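Local coordinates for kelch repeat and BTB domain-containing protein A55 (Vaccinia virus WR, PDB 6I2M) that probably acts as a substrate-specific adapter of CUL3-containing E3 ubiquitin ligases, directing host proteins to ubiquitination and proteasomal degradation, with its BTB domain responsible for binding CUL3, at residues R15-I25 against I32-S40; L64-L75 against Y93-I103. All blocks are in the same frame, centred on the assembly; numbering follows the deposited sequence.

Interaction 1: residues R15-I25 against I32-S40; sequences RNSGRFCDISI and INAHKLILS
Ile25 and Ile32 exchange both of their backbone bonds, Ile25 N to Ile32 O at 2.9 Å and Ile32 N to Ile25 O at 3.0 Å. They belong to the antiparallel beta hairpin of the BTB domain. Two residues on, Ala34 N gives a nearly straight bond to Ile23 O (172°). The pairing then breaks into a classic beta bulge. Asp22 N and Ile23 N both turn to Ala34 O, and both bonds are weak. Asp22 puts its carboxylate to another use. With CG set between its own N and carbonyl carbon (chi1 62°), OD1 accepts from Lys36 N at 3.0 Å, on the syn side but tilted out of the carboxylate plane. This satisfies an amide in the first turn of helix 36-42. The aliphatic part of Lys36 lies across Asp22 OD2 and Ile23 CB. His35, the N-cap residue, spends both ring nitrogens. NE2 donates to Arg19 O at 2.9 Å, and ND1 is bonded to Tyr80. Cys21 SG sits over one face of the ring. On the other side of the hairpin from Ile23 and Ile25, Ser24 OG donates to Asn33 OD1 at 2.8 Å, from above the carbonyl plane. Arg15 lays its extended chain past Asn33 O and ends in a salt bridge to Asp77. Ile25 CD1 and Leu39 CD1 meet tip to tip at 3.9 Å. Strand 61-63 pairs with the hairpin beside Ser24, helices 44-49 and 69-79 pack on Ile25, and Phe20 and His35 face Ser40 and Leu37 of the second subunit.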
# COMPACT_ATOMS: atom_id res chain seq x y z
N ARG A 15 -2.52 -12.80 -3.58
CA ARG A 15 -3.89 -13.11 -3.17
C ARG A 15 -4.58 -14.03 -4.19
O ARG A 15 -5.24 -14.99 -3.79
CB ARG A 15 -4.68 -11.79 -2.98
CG ARG A 15 -6.14 -11.96 -2.57
CD ARG A 15 -6.93 -10.72 -2.94
NE ARG A 15 -8.37 -10.98 -2.98
CZ ARG A 15 -9.27 -10.17 -3.54
NH1 ARG A 15 -8.88 -9.03 -4.11
NH2 ARG A 15 -10.55 -10.49 -3.53
N ASN A 16 -4.41 -13.73 -5.50
CA ASN A 16 -4.97 -14.51 -6.61
C ASN A 16 -4.26 -15.86 -6.74
O ASN A 16 -4.90 -16.86 -7.05
CB ASN A 16 -4.87 -13.72 -7.92
CG ASN A 16 -5.57 -12.38 -7.92
OD1 ASN A 16 -6.65 -12.19 -7.34
ND2 ASN A 16 -4.97 -11.40 -8.59
N SER A 17 -2.94 -15.87 -6.49
CA SER A 17 -2.07 -17.05 -6.53
C SER A 17 -2.34 -18.00 -5.36
O SER A 17 -2.19 -19.21 -5.50
CB SER A 17 -0.60 -16.62 -6.53
OG SER A 17 0.29 -17.73 -6.54
N GLY A 18 -2.73 -17.43 -4.22
CA GLY A 18 -3.01 -18.17 -2.99
C GLY A 18 -1.86 -18.12 -2.00
O GLY A 18 -1.88 -18.83 -0.99
N ARG A 19 -0.86 -17.28 -2.29
CA ARG A 19 0.34 -17.07 -1.48
C ARG A 19 0.07 -16.23 -0.24
O ARG A 19 -0.61 -15.20 -0.32
CB ARG A 19 1.45 -16.41 -2.32
CG ARG A 19 2.16 -17.36 -3.28
CD ARG A 19 3.40 -16.71 -3.88
NE ARG A 19 4.42 -16.44 -2.87
CZ ARG A 19 5.62 -15.94 -3.12
NH1 ARG A 19 5.98 -15.65 -4.37
NH2 ARG A 19 6.48 -15.72 -2.14
N PHE A 20 0.61 -16.68 0.92
CA PHE A 20 0.53 -16.04 2.25
C PHE A 20 -0.90 -15.92 2.82
O PHE A 20 -1.06 -15.38 3.92
CB PHE A 20 1.25 -14.67 2.27
CG PHE A 20 2.67 -14.68 1.77
CD1 PHE A 20 3.72 -15.04 2.61
CD2 PHE A 20 2.97 -14.30 0.47
CE1 PHE A 20 5.03 -15.04 2.15
CE2 PHE A 20 4.29 -14.30 0.01
CZ PHE A 20 5.31 -14.68 0.86
N CYS A 21 -1.92 -16.42 2.09
CA CYS A 21 -3.33 -16.38 2.51
C CYS A 21 -3.57 -17.18 3.78
O CYS A 21 -3.42 -18.41 3.79
CB CYS A 21 -4.25 -16.82 1.38
SG CYS A 21 -4.47 -15.59 0.07
N ASP A 22 -3.89 -16.47 4.87
CA ASP A 22 -4.11 -17.06 6.19
C ASP A 22 -5.55 -16.88 6.72
O ASP A 22 -5.82 -17.16 7.89
CB ASP A 22 -3.06 -16.55 7.20
CG ASP A 22 -3.05 -15.06 7.47
OD1 ASP A 22 -3.37 -14.28 6.54
OD2 ASP A 22 -2.70 -14.66 8.60
N ILE A 23 -6.49 -16.44 5.84
CA ILE A 23 -7.90 -16.24 6.19
C ILE A 23 -8.83 -16.47 4.98
O ILE A 23 -8.45 -16.19 3.84
CB ILE A 23 -8.14 -14.87 6.91
CG1 ILE A 23 -9.51 -14.81 7.63
CG2 ILE A 23 -7.93 -13.66 6.00
CD1 ILE A 23 -9.60 -15.63 8.89
N SER A 24 -10.04 -16.99 5.25
CA SER A 24 -11.07 -17.27 4.26
C SER A 24 -12.43 -16.75 4.74
O SER A 24 -12.81 -16.98 5.89
CB SER A 24 -11.15 -18.77 3.98
OG SER A 24 -9.91 -19.31 3.56
N ILE A 25 -13.14 -16.03 3.85
CA ILE A 25 -14.47 -15.48 4.14
C ILE A 25 -15.53 -16.32 3.44
O ILE A 25 -15.47 -16.50 2.22
CB ILE A 25 -14.55 -13.95 3.82
CG1 ILE A 25 -13.55 -13.16 4.70
CG2 ILE A 25 -15.98 -13.41 4.01
CD1 ILE A 25 -12.96 -11.93 4.05
N ILE A 32 -13.81 -16.54 -0.32
CA ILE A 32 -12.84 -15.50 -0.71
C ILE A 32 -11.60 -15.63 0.19
O ILE A 32 -11.72 -15.48 1.41
CB ILE A 32 -13.42 -14.05 -0.68
CG1 ILE A 32 -14.80 -13.95 -1.39
CG2 ILE A 32 -12.42 -13.04 -1.26
CD1 ILE A 32 -15.74 -12.89 -0.80
N ASN A 33 -10.43 -15.89 -0.41
CA ASN A 33 -9.16 -16.03 0.30
C ASN A 33 -8.40 -14.71 0.32
O ASN A 33 -8.21 -14.09 -0.73
CB ASN A 33 -8.31 -17.16 -0.29
CG ASN A 33 -8.85 -18.54 -0.02
OD1 ASN A 33 -8.70 -19.09 1.07
ND2 ASN A 33 -9.50 -19.13 -1.02
N ALA A 34 -7.98 -14.27 1.52
CA ALA A 34 -7.24 -13.03 1.72
C ALA A 34 -6.20 -13.14 2.85
O ALA A 34 -5.93 -14.25 3.34
CB ALA A 34 -8.21 -11.89 2.01
N HIS A 35 -5.59 -12.01 3.24
CA HIS A 35 -4.59 -11.92 4.30
C HIS A 35 -5.17 -11.17 5.51
O HIS A 35 -5.84 -10.15 5.33
CB HIS A 35 -3.32 -11.22 3.79
CG HIS A 35 -2.79 -11.81 2.51
ND1 HIS A 35 -3.36 -11.50 1.29
CD2 HIS A 35 -1.77 -12.67 2.31
CE1 HIS A 35 -2.67 -12.18 0.39
NE2 HIS A 35 -1.71 -12.90 0.96
N LYS A 36 -4.93 -11.69 6.73
CA LYS A 36 -5.40 -11.14 8.01
C LYS A 36 -4.98 -9.68 8.23
O LYS A 36 -5.78 -8.88 8.69
CB LYS A 36 -4.92 -12.00 9.19
CG LYS A 36 -5.74 -13.26 9.42
CD LYS A 36 -5.30 -13.96 10.69
CE LYS A 36 -5.96 -15.30 10.86
NZ LYS A 36 -5.55 -15.95 12.13
N LEU A 37 -3.71 -9.37 7.91
CA LEU A 37 -3.08 -8.05 8.06
C LEU A 37 -3.71 -6.98 7.16
O LEU A 37 -3.97 -5.87 7.62
CB LEU A 37 -1.57 -8.19 7.80
CG LEU A 37 -0.73 -6.92 7.64
CD1 LEU A 37 -0.41 -6.29 8.99
CD2 LEU A 37 0.54 -7.23 6.90
N ILE A 38 -3.94 -7.32 5.87
CA ILE A 38 -4.51 -6.44 4.84
C ILE A 38 -5.96 -6.03 5.19
O ILE A 38 -6.28 -4.84 5.12
CB ILE A 38 -4.37 -7.06 3.41
CG1 ILE A 38 -2.91 -7.47 3.08
CG2 ILE A 38 -4.97 -6.17 2.31
CD1 ILE A 38 -1.80 -6.32 3.02
N LEU A 39 -6.81 -7.00 5.59
CA LEU A 39 -8.20 -6.76 5.97
C LEU A 39 -8.32 -5.92 7.25
O LEU A 39 -9.26 -5.14 7.38
CB LEU A 39 -8.97 -8.09 6.15
CG LEU A 39 -9.31 -8.88 4.88
CD1 LEU A 39 -9.59 -10.32 5.21
CD2 LEU A 39 -10.50 -8.28 4.15
N SER A 40 -7.36 -6.08 8.18
CA SER A 40 -7.32 -5.35 9.45
C SER A 40 -6.89 -3.89 9.30
O SER A 40 -7.28 -3.05 10.12
CB SER A 40 -6.42 -6.07 10.44
OG SER A 40 -6.98 -7.33 10.79

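Interaction 2: residues L64-L75 against Y93-I103; sequences LSHLDYQSVNDL and YILSTADFLQI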
# COMPACT_ATOMS: atom_id res chain seq x y z
N LEU A 64 -19.75 -14.74 7.07
CA LEU A 64 -20.50 -13.49 6.87
C LEU A 64 -21.62 -13.69 5.84
O LEU A 64 -21.76 -12.90 4.90
CB LEU A 64 -19.55 -12.35 6.46
CG LEU A 64 -18.52 -11.87 7.50
CD1 LEU A 64 -17.37 -11.14 6.83
CD2 LEU A 64 -19.15 -10.98 8.56
N SER A 65 -22.44 -14.75 6.03
CA SER A 65 -23.55 -15.13 5.16
C SER A 65 -24.73 -14.14 5.15
O SER A 65 -25.51 -14.15 4.20
CB SER A 65 -24.04 -16.54 5.51
OG SER A 65 -23.04 -17.50 5.23
N HIS A 66 -24.84 -13.30 6.20
CA HIS A 66 -25.91 -12.30 6.33
C HIS A 66 -25.68 -11.05 5.44
O HIS A 66 -26.57 -10.19 5.36
CB HIS A 66 -26.14 -11.92 7.80
CG HIS A 66 -24.99 -11.20 8.43
ND1 HIS A 66 -23.86 -11.87 8.87
CD2 HIS A 66 -24.84 -9.88 8.69
CE1 HIS A 66 -23.06 -10.95 9.36
NE2 HIS A 66 -23.61 -9.73 9.28
N LEU A 67 -24.51 -10.96 4.78
CA LEU A 67 -24.13 -9.86 3.89
C LEU A 67 -24.11 -10.32 2.42
O LEU A 67 -23.95 -11.52 2.16
CB LEU A 67 -22.76 -9.28 4.28
CG LEU A 67 -22.60 -8.72 5.71
CD1 LEU A 67 -21.16 -8.75 6.15
CD2 LEU A 67 -23.16 -7.31 5.82
N ASP A 68 -24.25 -9.37 1.47
CA ASP A 68 -24.25 -9.63 0.02
C ASP A 68 -22.84 -10.01 -0.47
O ASP A 68 -21.88 -9.29 -0.17
CB ASP A 68 -24.78 -8.40 -0.73
CG ASP A 68 -24.86 -8.56 -2.24
OD1 ASP A 68 -23.89 -8.16 -2.92
OD2 ASP A 68 -25.88 -9.07 -2.73
N TYR A 69 -22.72 -11.14 -1.21
CA TYR A 69 -21.45 -11.67 -1.72
C TYR A 69 -20.70 -10.71 -2.64
O TYR A 69 -19.53 -10.43 -2.38
CB TYR A 69 -21.62 -13.05 -2.41
CG TYR A 69 -20.42 -13.49 -3.22
CD1 TYR A 69 -19.22 -13.82 -2.59
CD2 TYR A 69 -20.47 -13.56 -4.60
CE1 TYR A 69 -18.10 -14.20 -3.33
CE2 TYR A 69 -19.36 -13.95 -5.35
CZ TYR A 69 -18.18 -14.27 -4.71
OH TYR A 69 -17.08 -14.66 -5.44
N GLN A 70 -21.35 -10.24 -3.73
CA GLN A 70 -20.75 -9.32 -4.71
C GLN A 70 -20.29 -8.01 -4.05
O GLN A 70 -19.29 -7.44 -4.46
CB GLN A 70 -21.70 -9.06 -5.89
CG GLN A 70 -21.06 -8.42 -7.14
CD GLN A 70 -19.93 -9.23 -7.76
OE1 GLN A 70 -20.01 -10.46 -7.91
NE2 GLN A 70 -18.87 -8.55 -8.15
N SER A 71 -21.00 -7.58 -2.98
CA SER A 71 -20.68 -6.40 -2.19
C SER A 71 -19.39 -6.64 -1.40
O SER A 71 -18.46 -5.83 -1.52
CB SER A 71 -21.84 -6.06 -1.25
OG SER A 71 -21.56 -4.91 -0.47
N VAL A 72 -19.30 -7.76 -0.64
CA VAL A 72 -18.13 -8.16 0.16
C VAL A 72 -16.90 -8.35 -0.75
O VAL A 72 -15.84 -7.80 -0.44
CB VAL A 72 -18.41 -9.40 1.07
CG1 VAL A 72 -17.16 -9.85 1.81
CG2 VAL A 72 -19.53 -9.12 2.06
N ASN A 73 -17.06 -9.08 -1.88
CA ASN A 73 -16.01 -9.36 -2.86
C ASN A 73 -15.39 -8.08 -3.44
O ASN A 73 -14.16 -7.98 -3.50
CB ASN A 73 -16.53 -10.27 -3.98
CG ASN A 73 -15.46 -10.79 -4.90
OD1 ASN A 73 -14.74 -11.74 -4.58
ND2 ASN A 73 -15.32 -10.17 -6.06
N ASP A 74 -16.23 -7.10 -3.84
CA ASP A 74 -15.78 -5.82 -4.40
C ASP A 74 -15.14 -4.94 -3.34
O ASP A 74 -14.24 -4.16 -3.67
CB ASP A 74 -16.94 -5.09 -5.10
CG ASP A 74 -17.39 -5.71 -6.42
OD1 ASP A 74 -16.72 -6.66 -6.89
OD2 ASP A 74 -18.41 -5.25 -6.97
N LEU A 75 -15.58 -5.06 -2.07
CA LEU A 75 -15.03 -4.31 -0.94
C LEU A 75 -13.63 -4.81 -0.61
O LEU A 75 -12.77 -3.99 -0.27
CB LEU A 75 -15.95 -4.36 0.28
CG LEU A 75 -17.13 -3.39 0.28
CD1 LEU A 75 -18.19 -3.82 1.25
CD2 LEU A 75 -16.69 -1.98 0.60
N TYR A 93 -26.17 -1.35 -1.69
CA TYR A 93 -25.73 -2.55 -0.96
C TYR A 93 -24.27 -2.49 -0.51
O TYR A 93 -23.95 -3.09 0.52
CB TYR A 93 -26.03 -3.83 -1.76
CG TYR A 93 -27.47 -3.93 -2.23
CD1 TYR A 93 -28.48 -4.35 -1.36
CD2 TYR A 93 -27.83 -3.58 -3.53
CE1 TYR A 93 -29.80 -4.43 -1.78
CE2 TYR A 93 -29.16 -3.66 -3.95
CZ TYR A 93 -30.14 -4.09 -3.08
OH TYR A 93 -31.45 -4.17 -3.49
N ILE A 94 -23.39 -1.78 -1.25
CA ILE A 94 -21.97 -1.64 -0.91
C ILE A 94 -21.80 -0.77 0.35
O ILE A 94 -20.97 -1.09 1.20
CB ILE A 94 -21.09 -1.17 -2.12
CG1 ILE A 94 -21.19 -2.19 -3.29
CG2 ILE A 94 -19.61 -0.97 -1.71
CD1 ILE A 94 -20.76 -1.67 -4.66
N LEU A 95 -22.62 0.30 0.49
CA LEU A 95 -22.60 1.19 1.65
C LEU A 95 -23.03 0.47 2.95
O LEU A 95 -22.39 0.68 3.98
CB LEU A 95 -23.47 2.45 1.39
CG LEU A 95 -23.54 3.50 2.51
CD1 LEU A 95 -22.24 4.29 2.64
CD2 LEU A 95 -24.68 4.46 2.28
N SER A 96 -24.08 -0.37 2.88
CA SER A 96 -24.61 -1.15 4.01
C SER A 96 -23.56 -2.10 4.60
O SER A 96 -23.42 -2.18 5.82
CB SER A 96 -25.83 -1.95 3.59
OG SER A 96 -26.92 -1.11 3.27
N THR A 97 -22.83 -2.82 3.72
CA THR A 97 -21.79 -3.77 4.09
C THR A 97 -20.55 -3.03 4.62
O THR A 97 -19.94 -3.48 5.59
CB THR A 97 -21.47 -4.70 2.91
OG1 THR A 97 -22.69 -5.12 2.28
CG2 THR A 97 -20.66 -5.91 3.33
N ALA A 98 -20.20 -1.88 3.99
CA ALA A 98 -19.08 -1.03 4.40
C ALA A 98 -19.33 -0.41 5.77
O ALA A 98 -18.37 -0.19 6.52
CB ALA A 98 -18.83 0.06 3.37
N ASP A 99 -20.61 -0.14 6.10
CA ASP A 99 -21.03 0.43 7.39
C ASP A 99 -20.90 -0.60 8.51
O ASP A 99 -20.51 -0.24 9.62
CB ASP A 99 -22.46 0.97 7.30
CG ASP A 99 -22.91 1.84 8.46
OD1 ASP A 99 -22.03 2.41 9.16
OD2 ASP A 99 -24.13 1.98 8.66
N PHE A 100 -21.23 -1.88 8.22
CA PHE A 100 -21.14 -3.00 9.15
C PHE A 100 -19.67 -3.32 9.45
O PHE A 100 -19.28 -3.39 10.61
CB PHE A 100 -21.88 -4.23 8.60
CG PHE A 100 -21.70 -5.51 9.40
CD1 PHE A 100 -20.73 -6.44 9.04
CD2 PHE A 100 -22.48 -5.77 10.52
CE1 PHE A 100 -20.55 -7.60 9.79
CE2 PHE A 100 -22.30 -6.93 11.26
CZ PHE A 100 -21.33 -7.84 10.90
N LEU A 101 -18.86 -3.51 8.38
CA LEU A 101 -17.43 -3.83 8.48
C LEU A 101 -16.57 -2.62 8.91
O LEU A 101 -15.40 -2.79 9.25
CB LEU A 101 -16.91 -4.46 7.18
CG LEU A 101 -17.48 -5.83 6.80
CD1 LEU A 101 -17.34 -6.09 5.32
CD2 LEU A 101 -16.83 -6.96 7.61
N GLN A 102 -17.18 -1.41 8.92
CA GLN A 102 -16.61 -0.12 9.33
C GLN A 102 -15.30 0.23 8.60
O GLN A 102 -14.27 0.49 9.23
CB GLN A 102 -16.46 -0.02 10.86
CG GLN A 102 -17.77 0.29 11.59
CD GLN A 102 -18.29 1.70 11.37
OE1 GLN A 102 -17.54 2.65 11.15
NE2 GLN A 102 -19.61 1.85 11.42
N ILE A 103 -15.37 0.27 7.26
CA ILE A 103 -14.25 0.67 6.39
C ILE A 103 -14.47 2.14 6.01
O ILE A 103 -15.40 2.46 5.27
CB ILE A 103 -13.98 -0.30 5.19
CG1 ILE A 103 -13.00 0.34 4.17
CG2 ILE A 103 -15.28 -0.79 4.53
CD1 ILE A 103 -12.36 -0.59 3.18
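Leu75 and Thr97 meet at the crossing of two BTB-domain helices, whose segments 69-75 and 93-101 pass 9.0 Å apart, axis to axis, at 66°. Leu75 spreads its two methyls over the second helix. CD1 lies against CB and CG2 of Thr97. CD2 slides past Ile94 CG2, the two side chains running in opposite directions, and also reaches Ala98 CB and Ile103 CG2. Thr97 has two different sides. Its CG2 stands anti to the backbone N and turns to Val72 CG2 at 3.6 Å, crossing that side chain at about a right angle, with Leu67 CD2 close by. Its OG1 takes the polar side.

Farther along, the Leu64-Leu67 turn wraps round Phe100. Leu64 CD2 comes to the ring edge at 3.9 Å, while Leu67 CD1 approaches obliquely. His66 points an edge at the face of Phe100, an offset edge-to-face pair with planes at 80°. Its NE2 is 3.4 Å from Phe100 CZ. Leu67 CG lies over one face of the imidazole, so the turn packs on itself as well. Phe100 also meets aromatic side chains of another protein's chain edge-to-face, which places it at a protein-protein interface.

Asp68 caps helix 69-79 by accepting from Ser71 N through the anti lone pair of OD1. Ser71 points its hydroxyl into the crossing. Tyr93 O accepts there from two hydroxyls, Thr97 OG1 at 3.0 Å, tilted 19° from the carbonyl plane, and Ser71 OG at 3.2 Å, well above that plane.

In the fold
Both interactions belong to the BTB domain, and their centres lie about 17 Å apart. Interaction 1 is only partly buried and lies toward one end of the chain. Interaction 2 is more deeply buried and nearer the middle. Backbone pairing and side-chain hydrogen bonds dominate the first; apolar side chains between crossed helices dominate the second, with few polar bonds. The two share a seam. Ile32 CD1 packs on Tyr69 CE1 at 3.7 Å, and Ile25 CG2 on Leu64 CD1 at 3.9 Å, so helix 69-79 and the turn before it rest on the hairpin. Each contact also borders a partner: 15-25/32-40 a second copy of A55, 64-75/93-103 another protein.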